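Tylactone synthase starter module and modules 1 & 2 (Streptomyces fradiae, PDB 2Z5L) probably reduces a beta-keto group of the growing polyketide with NADPH, as the first ketoreductase of the tylosin polyketide synthase. Local coordinates at residues 266-270 with 271-275. Numbering follows the deposited sequence.
Sequences GGMGA and IGRRL
The Arg273 guanidinium carries Met268 over one face, the thioether sulfur SD standing 3.7 Å above the plane and displaced toward the rim, while Gly269 O lies near the plane at its edge. The methionine chain, bent at both chi2 and chi3 (-68° and -82°), curls back so that its methyl CE reaches the same group, 3.2 Å from Arg273 NH2. Met268 also offers its carbonyl: Arg273 NE bonds weakly to Met268 O at 3.1 Å, and NH2 reaches this oxygen at 3.3 Å from 22° outside the carbonyl plane. Pro298 O is a further acceptor for NH2, and Leu303 of helix 300-308 touches both side chains. Residues 266-269 form the glycine-rich turn between strand 261-265 and helix 270-281 of a short-chain dehydrogenase/reductase Rossmann fold, where Gly267, Gly269 and Gly272 fit a GxGxxG pattern, consistent with the loop that lies against the dinucleotide cofactor in such folds. Gly266 to Gly269 make a type I turn, and Gly269 is the N-cap, its O accepting a nearly straight bond from Arg273 N at 2.9 Å. Close approach of helix and turn rests on Gly272, whose CA sits 3.4 Å from Gly266 O in a CH···O contact and where a side chain would run into Gly266 O and Gly267 CA. A water accepts from Gly272 N and donates to Gly266 O, bridging helix start and turn.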
loop_
_atom_site.group_PDB
_atom_site.type_symbol
_atom_site.label_atom_id
_atom_site.label_comp_id
_atom_site.label_asym_id
_atom_site.label_seq_id
_atom_site.Cartn_x
_atom_site.Cartn_y
_atom_site.Cartn_z
ATOM N N GLY A 266 -8.284 -5.812 16.128
ATOM C CA GLY A 266 -9.427 -5.052 15.669
ATOM C C GLY A 266 -10.648 -5.952 15.696
ATOM O O GLY A 266 -11.519 -5.892 14.830
ATOM N N GLY A 267 -10.717 -6.808 16.707
ATOM C CA GLY A 267 -11.845 -7.729 16.819
ATOM C C GLY A 267 -13.192 -7.104 17.191
ATOM O O GLY A 267 -14.215 -7.768 17.099
ATOM N N MET A 268 -13.217 -5.847 17.631
ATOM C CA MET A 268 -14.492 -5.237 17.971
ATOM C C MET A 268 -14.945 -4.302 16.831
ATOM O O MET A 268 -15.838 -3.474 17.011
ATOM C CB MET A 268 -14.399 -4.493 19.310
ATOM C CG MET A 268 -14.160 -5.440 20.512
ATOM S SD MET A 268 -15.621 -6.510 20.832
ATOM C CE MET A 268 -16.591 -5.400 21.760
ATOM N N GLY A 269 -14.317 -4.457 15.661
ATOM C CA GLY A 269 -14.645 -3.673 14.476
ATOM C C GLY A 269 -15.637 -4.443 13.626
ATOM O O GLY A 269 -15.910 -5.614 13.903
ATOM N N ALA A 270 -16.182 -3.815 12.589
ATOM C CA ALA A 270 -17.181 -4.476 11.734
ATOM C C ALA A 270 -16.672 -5.778 11.133
ATOM O O ALA A 270 -17.380 -6.780 11.102
ATOM C CB ALA A 270 -17.630 -3.517 10.598
ATOM N N ILE A 271 -15.452 -5.744 10.622
ATOM C CA ILE A 271 -14.857 -6.932 10.046
ATOM C C ILE A 271 -14.505 -7.905 11.187
ATOM O O ILE A 271 -14.900 -9.069 11.169
ATOM C CB ILE A 271 -13.603 -6.550 9.238
ATOM C CG1 ILE A 271 -14.037 -5.869 7.936
ATOM C CG2 ILE A 271 -12.759 -7.791 8.948
ATOM C CD1 ILE A 271 -12.909 -5.262 7.123
ATOM N N GLY A 272 -13.788 -7.404 12.185
ATOM C CA GLY A 272 -13.410 -8.230 13.325
ATOM C C GLY A 272 -14.519 -9.123 13.873
ATOM O O GLY A 272 -14.380 -10.351 13.911
ATOM N N ARG A 273 -15.636 -8.522 14.279
ATOM C CA ARG A 273 -16.751 -9.290 14.819
ATOM C C ARG A 273 -17.204 -10.385 13.860
ATOM O O ARG A 273 -17.328 -11.547 14.244
ATOM C CB ARG A 273 -17.911 -8.360 15.184
ATOM C CG ARG A 273 -17.540 -7.319 16.246
ATOM C CD ARG A 273 -18.744 -6.518 16.773
ATOM N NE ARG A 273 -18.297 -5.342 17.502
ATOM C CZ ARG A 273 -18.591 -5.081 18.772
ATOM N NH1 ARG A 273 -19.345 -5.913 19.490
ATOM N NH2 ARG A 273 -18.132 -3.969 19.322
ATOM N N ARG A 274 -17.419 -10.011 12.605
ATOM C CA ARG A 274 -17.844 -10.933 11.556
ATOM C C ARG A 274 -16.877 -12.091 11.364
ATOM O O ARG A 274 -17.283 -13.241 11.191
ATOM C CB ARG A 274 -17.953 -10.164 10.241
ATOM C CG ARG A 274 -17.999 -11.044 9.013
ATOM C CD ARG A 274 -19.392 -11.525 8.782
ATOM N NE ARG A 274 -20.274 -10.383 8.561
ATOM C CZ ARG A 274 -21.526 -10.487 8.138
ATOM N NH1 ARG A 274 -22.038 -11.689 7.893
ATOM N NH2 ARG A 274 -22.254 -9.393 7.948
ATOM N N LEU A 275 -15.593 -11.766 11.355
ATOM C CA LEU A 275 -14.547 -12.767 11.177
ATOM C C LEU A 275 -14.637 -13.727 12.345
ATOM O O LEU A 275 -14.640 -14.939 12.166
ATOM C CB LEU A 275 -13.189 -12.075 11.180
ATOM C CG LEU A 275 -12.099 -12.666 10.284
ATOM C CD1 LEU A 275 -10.741 -12.121 10.752
ATOM C CD2 LEU A 275 -12.103 -14.157 10.306
HETATM O O HOH W 1 -12.464 -4.821 12.537
#